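Local coordinates for HIAXHD3 (Humicola insolens, PDB 3ZXK), which probably removes arabinofuranose side chains from xylan as a family 43 glycoside hydrolase, an exo-acting enzyme used for engineering endo-xylanase activity, at residues G239-G251 against Y262-V276. Numbering follows the deposited sequence. Where two conformers were deposited one is given.
Sequences GPLANAGFAHQGG and YVAFMDAYPGGRIPV. With AHR (alpha-L-arabinofuranose), chain C.
His248 and Phe265 pair across two antiparallel strands, His248 N giving its hydrogen to Phe265 O and Phe265 N returning one to His248 O, both 3.1 Å. Gly251 and Val263 repeat the exchange, but the register slips by one residue: a beta bulge. There Tyr262, its CG anti to the backbone N (chi1 176°), lays its ring edge along Gly251 and sends OH to a lone pair of Gln249 O, in the carbonyl plane, at 2.6 Å. A phenylalanine here would keep the ring but would probably leave Gln249 O without this donor and the bulge less firmly set. Gly250 lies too close to Val263 O for a side chain. Strands 250-254, 260-267, 273-282 and 288-290 form a blade of the five-bladed beta-propeller around the active site.

Phe265 turns an edge to the His248 face, planes 58° apart, while the Gln249 side chain runs beside Phe265, OE1 3.4 Å from CZ. At the apolar end, Met266, in one of two conformers, curls SD against Ala247 CB and sets CE near Ala244 CB; Pro240 CG rests against Val276 CG1 at 3.6 Å.

Phe246 O takes the ND1 hydrogen of His248, fixing the ring's rotation for a hydrogen bond between NE2 and arabinofuranose O2 (2.6 Å). Asp267 receives O3 on OD1 and O5 on OD2, which also takes a hydrogen from a water bound to Phe246 N. Arg273 NH1 donates to O3 as well. The two segments thus build part of the glycan pocket, gripping three arabinose hydroxyls, consistent with recognition of a terminal side-chain sugar.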
loop_
_atom_site.group_PDB
_atom_site.type_symbol
_atom_site.label_atom_id
_atom_site.label_comp_id
_atom_site.label_asym_id
_atom_site.label_seq_id
_atom_site.Cartn_x
_atom_site.Cartn_y
_atom_site.Cartn_z
ATOM N N GLY A 239 -3.042 1.618 -22.831
ATOM C CA GLY A 239 -2.050 0.652 -22.327
ATOM C C GLY A 239 -1.456 1.065 -20.983
ATOM O O GLY A 239 -1.673 2.166 -20.513
ATOM N N PRO A 240 -0.676 0.182 -20.366
ATOM C CA PRO A 240 -0.284 -1.097 -20.921
ATOM C C PRO A 240 -1.164 -2.260 -20.460
ATOM O O PRO A 240 -0.844 -3.415 -20.744
ATOM C CB PRO A 240 1.132 -1.268 -20.355
ATOM C CG PRO A 240 1.015 -0.675 -18.979
ATOM C CD PRO A 240 0.147 0.546 -19.192
ATOM N N LEU A 241 -2.235 -1.961 -19.728
ATOM C CA LEU A 241 -3.111 -3.001 -19.201
ATOM C C LEU A 241 -4.553 -2.606 -19.510
ATOM O O LEU A 241 -4.884 -1.415 -19.461
ATOM C CB LEU A 241 -2.874 -3.134 -17.688
ATOM C CG LEU A 241 -3.393 -4.268 -16.806
ATOM C CD1 LEU A 241 -2.835 -5.617 -17.237
ATOM C CD2 LEU A 241 -2.999 -3.992 -15.360
ATOM N N ALA A 242 -5.401 -3.575 -19.871
ATOM C CA ALA A 242 -6.817 -3.285 -20.122
ATOM C C ALA A 242 -7.614 -3.185 -18.815
ATOM O O ALA A 242 -7.254 -3.798 -17.796
ATOM C CB ALA A 242 -7.434 -4.355 -21.028
ATOM N N ASN A 243 -8.724 -2.445 -18.856
ATOM C CA ASN A 243 -9.710 -2.428 -17.755
ATOM C C ASN A 243 -9.125 -1.982 -16.446
ATOM O O ASN A 243 -9.521 -2.472 -15.399
ATOM C CB ASN A 243 -10.424 -3.788 -17.596
ATOM C CG ASN A 243 -10.937 -4.314 -18.901
ATOM O OD1 ASN A 243 -10.680 -5.469 -19.284
ATOM N ND2 ASN A 243 -11.657 -3.482 -19.601
ATOM N N ALA A 244 -8.209 -1.009 -16.525
ATOM C CA ALA A 244 -7.445 -0.560 -15.349
ATOM C C ALA A 244 -7.289 0.955 -15.367
ATOM O O ALA A 244 -6.307 1.518 -14.888
ATOM C CB ALA A 244 -6.092 -1.263 -15.303
ATOM N N GLY A 245 -8.304 1.630 -15.903
ATOM C CA GLY A 245 -8.239 3.082 -16.041
ATOM C C GLY A 245 -7.048 3.523 -16.868
ATOM O O GLY A 245 -6.621 2.839 -17.819
ATOM N N PHE A 246 -6.479 4.652 -16.465
ATOM C CA PHE A 246 -5.368 5.256 -17.169
ATOM C C PHE A 246 -4.166 5.391 -16.280
ATOM O O PHE A 246 -4.297 5.669 -15.077
ATOM C CB PHE A 246 -5.733 6.675 -17.605
ATOM C CG PHE A 246 -6.857 6.726 -18.563
ATOM C CD1 PHE A 246 -6.621 6.490 -19.916
ATOM C CD2 PHE A 246 -8.159 6.949 -18.126
ATOM C CE1 PHE A 246 -7.673 6.504 -20.832
ATOM C CE2 PHE A 246 -9.213 6.988 -19.043
ATOM C CZ PHE A 246 -8.966 6.751 -20.395
ATOM N N ALA A 247 -3.000 5.190 -16.884
ATOM C CA ALA A 247 -1.710 5.489 -16.253
ATOM C C ALA A 247 -1.648 6.958 -15.891
ATOM O O ALA A 247 -1.857 7.823 -16.749
ATOM C CB ALA A 247 -0.566 5.119 -17.209
ATOM N N HIS A 248 -1.417 7.238 -14.599
ATOM C CA HIS A 248 -1.328 8.633 -14.148
ATOM C C HIS A 248 -0.671 8.725 -12.812
ATOM O O HIS A 248 -0.411 7.689 -12.165
ATOM C CB HIS A 248 -2.729 9.266 -14.126
ATOM C CG HIS A 248 -3.646 8.717 -13.059
ATOM N ND1 HIS A 248 -4.122 7.445 -13.064
ATOM C CD2 HIS A 248 -4.163 9.317 -11.924
ATOM C CE1 HIS A 248 -4.898 7.257 -11.972
ATOM N NE2 HIS A 248 -4.940 8.406 -11.293
ATOM N N GLN A 249 -0.414 9.967 -12.375
ATOM C CA GLN A 249 0.194 10.257 -11.082
ATOM C C GLN A 249 1.604 9.609 -11.028
ATOM O O GLN A 249 2.274 9.479 -12.072
ATOM C CB GLN A 249 -0.749 9.888 -9.927
ATOM C CG GLN A 249 -0.618 10.844 -8.751
ATOM C CD GLN A 249 -1.732 10.693 -7.735
ATOM O OE1 GLN A 249 -2.853 10.277 -8.074
ATOM N NE2 GLN A 249 -1.423 11.021 -6.459
ATOM N N GLY A 250 2.110 9.234 -9.860
ATOM C CA GLY A 250 3.464 8.653 -9.844
ATOM C C GLY A 250 4.541 9.727 -9.949
ATOM O O GLY A 250 4.314 10.900 -9.624
ATOM N N GLY A 251 5.712 9.340 -10.433
ATOM C CA GLY A 251 6.825 10.285 -10.500
ATOM C C GLY A 251 7.885 9.816 -11.457
ATOM O O GLY A 251 7.767 8.756 -12.079
ATOM N N TYR A 262 9.445 7.157 -16.224
ATOM C CA TYR A 262 8.209 7.624 -15.575
ATOM C C TYR A 262 7.558 6.376 -14.936
ATOM O O TYR A 262 7.295 5.361 -15.630
ATOM C CB TYR A 262 7.298 8.334 -16.599
ATOM C CG TYR A 262 5.949 8.778 -16.064
ATOM C CD1 TYR A 262 5.773 9.124 -14.713
ATOM C CD2 TYR A 262 4.831 8.836 -16.905
ATOM C CE1 TYR A 262 4.541 9.524 -14.224
ATOM C CE2 TYR A 262 3.606 9.212 -16.427
ATOM C CZ TYR A 262 3.449 9.530 -15.094
ATOM O OH TYR A 262 2.192 9.902 -14.663
ATOM N N VAL A 263 7.356 6.429 -13.624
ATOM C CA VAL A 263 6.692 5.332 -12.904
ATOM C C VAL A 263 5.323 5.875 -12.546
ATOM O O VAL A 263 5.202 6.766 -11.713
ATOM C CB VAL A 263 7.438 4.905 -11.614
ATOM C CG1 VAL A 263 6.764 3.696 -10.997
ATOM C CG2 VAL A 263 8.884 4.566 -11.932
ATOM N N ALA A 264 4.295 5.350 -13.194
ATOM C CA ALA A 264 2.914 5.820 -12.938
ATOM C C ALA A 264 2.134 4.687 -12.290
ATOM O O ALA A 264 2.691 3.599 -12.084
ATOM C CB ALA A 264 2.227 6.263 -14.240
ATOM N N PHE A 265 0.857 4.883 -11.951
ATOM C CA PHE A 265 0.085 3.694 -11.619
ATOM C C PHE A 265 -1.215 3.650 -12.382
ATOM O O PHE A 265 -1.671 4.676 -12.931
ATOM C CB PHE A 265 -0.165 3.537 -10.087
ATOM C CG PHE A 265 -0.811 4.731 -9.459
ATOM C CD1 PHE A 265 -2.199 4.889 -9.512
ATOM C CD2 PHE A 265 -0.033 5.703 -8.817
ATOM C CE1 PHE A 265 -2.807 6.001 -8.933
ATOM C CE2 PHE A 265 -0.636 6.794 -8.229
ATOM C CZ PHE A 265 -2.014 6.946 -8.281
ATOM N N MET A 266 -1.789 2.444 -12.421
ATOM C CA MET A 266 -3.057 2.131 -13.078
ATOM C C MET A 266 -4.136 1.926 -12.016
ATOM O O MET A 266 -3.831 1.397 -10.935
ATOM C CB MET A 266 -2.926 0.807 -13.846
ATOM C CG MET A 266 -1.814 0.747 -14.885
ATOM S SD MET A 266 -2.022 1.903 -16.262
ATOM C CE MET A 266 -3.594 1.404 -16.979
ATOM N N ASP A 267 -5.385 2.254 -12.353
ATOM C CA ASP A 267 -6.564 1.921 -11.524
ATOM C C ASP A 267 -7.052 0.476 -11.761
ATOM O O ASP A 267 -8.132 0.233 -12.299
ATOM C CB ASP A 267 -7.699 2.953 -11.694
ATOM C CG ASP A 267 -7.351 4.329 -11.101
ATOM O OD1 ASP A 267 -6.639 4.378 -10.082
ATOM O OD2 ASP A 267 -7.794 5.366 -11.663
ATOM N N ALA A 268 -6.238 -0.490 -11.354
ATOM C CA ALA A 268 -6.477 -1.893 -11.654
ATOM C C ALA A 268 -7.396 -2.570 -10.632
ATOM O O ALA A 268 -7.106 -3.678 -10.170
ATOM C CB ALA A 268 -5.138 -2.618 -11.747
ATOM N N TYR A 269 -8.512 -1.908 -10.293
ATOM C CA TYR A 269 -9.541 -2.478 -9.430
ATOM C C TYR A 269 -10.116 -3.720 -10.122
ATOM O O TYR A 269 -10.239 -3.735 -11.361
ATOM C CB TYR A 269 -10.605 -1.432 -9.133
ATOM C CG TYR A 269 -10.014 -0.318 -8.303
ATOM C CD1 TYR A 269 -9.672 -0.537 -6.974
ATOM C CD2 TYR A 269 -9.721 0.931 -8.856
ATOM C CE1 TYR A 269 -9.080 0.464 -6.210
ATOM C CE2 TYR A 269 -9.140 1.930 -8.091
ATOM C CZ TYR A 269 -8.825 1.689 -6.759
ATOM O OH TYR A 269 -8.239 2.692 -5.994
ATOM N N PRO A 270 -10.428 -4.789 -9.351
ATOM C CA PRO A 270 -10.520 -4.831 -7.883
ATOM C C PRO A 270 -9.217 -5.103 -7.124
ATOM O O PRO A 270 -9.229 -5.168 -5.903
ATOM C CB PRO A 270 -11.533 -5.954 -7.637
ATOM C CG PRO A 270 -11.230 -6.913 -8.745
ATOM C CD PRO A 270 -11.020 -6.001 -9.952
ATOM N N GLY A 271 -8.104 -5.244 -7.828
ATOM C CA GLY A 271 -6.832 -5.479 -7.171
ATOM C C GLY A 271 -6.222 -4.272 -6.476
ATOM O O GLY A 271 -5.467 -4.433 -5.520
ATOM N N GLY A 272 -6.517 -3.077 -6.974
ATOM C CA GLY A 272 -5.897 -1.850 -6.465
ATOM C C GLY A 272 -5.089 -1.121 -7.521
ATOM O O GLY A 272 -5.313 -1.301 -8.709
ATOM N N ARG A 273 -4.180 -0.273 -7.072
ATOM C CA ARG A 273 -3.466 0.638 -7.946
ATOM C C ARG A 273 -2.022 0.199 -8.018
ATOM O O ARG A 273 -1.334 0.136 -6.997
ATOM C CB ARG A 273 -3.637 2.076 -7.464
ATOM C CG ARG A 273 -5.093 2.471 -7.673
ATOM C CD ARG A 273 -5.475 3.837 -7.157
ATOM N NE ARG A 273 -5.351 3.981 -5.718
ATOM C CZ ARG A 273 -5.418 5.154 -5.087
ATOM N NH1 ARG A 273 -5.615 6.287 -5.792
ATOM N NH2 ARG A 273 -5.290 5.199 -3.755
ATOM N N ILE A 274 -1.595 -0.147 -9.232
ATOM C CA ILE A 274 -0.359 -0.874 -9.447
ATOM C C ILE A 274 0.586 -0.128 -10.394
ATOM O O ILE A 274 0.150 0.545 -11.320
ATOM C CB ILE A 274 -0.653 -2.335 -9.922
ATOM C CG1 ILE A 274 -1.204 -2.361 -11.358
ATOM C CG2 ILE A 274 -1.598 -3.033 -8.928
ATOM C CD1 ILE A 274 -1.560 -3.759 -11.835
ATOM N N PRO A 275 1.903 -0.259 -10.174
ATOM C CA PRO A 275 2.829 0.563 -10.945
ATOM C C PRO A 275 3.188 0.027 -12.331
ATOM O O PRO A 275 3.329 -1.189 -12.524
ATOM C CB PRO A 275 4.102 0.579 -10.076
ATOM C CG PRO A 275 4.041 -0.696 -9.292
ATOM C CD PRO A 275 2.567 -0.946 -9.041
ATOM N N VAL A 276 3.327 0.969 -13.260
ATOM C CA VAL A 276 3.797 0.701 -14.635
ATOM C C VAL A 276 4.944 1.680 -14.916
ATOM O O VAL A 276 4.981 2.781 -14.367
ATOM C CB VAL A 276 2.654 0.846 -15.678
ATOM C CG1 VAL A 276 1.596 -0.230 -15.440
ATOM C CG2 VAL A 276 2.005 2.210 -15.583
HETATM O O5 AHR C . -9.956 6.536 -10.578
HETATM C C5 AHR C . -9.784 6.218 -9.182
HETATM C C4 AHR C . -8.919 7.251 -8.453
HETATM O O4 AHR C . -9.505 8.548 -8.540
HETATM C C3 AHR C . -7.516 7.493 -9.001
HETATM O O3 AHR C . -6.574 6.523 -8.568
HETATM C C2 AHR C . -7.132 8.845 -8.464
HETATM O O2 AHR C . -6.311 9.579 -9.392
HETATM C C1 AHR C . -8.476 9.529 -8.315
HETATM O O HOH W 1 -7.730 6.077 -14.341
#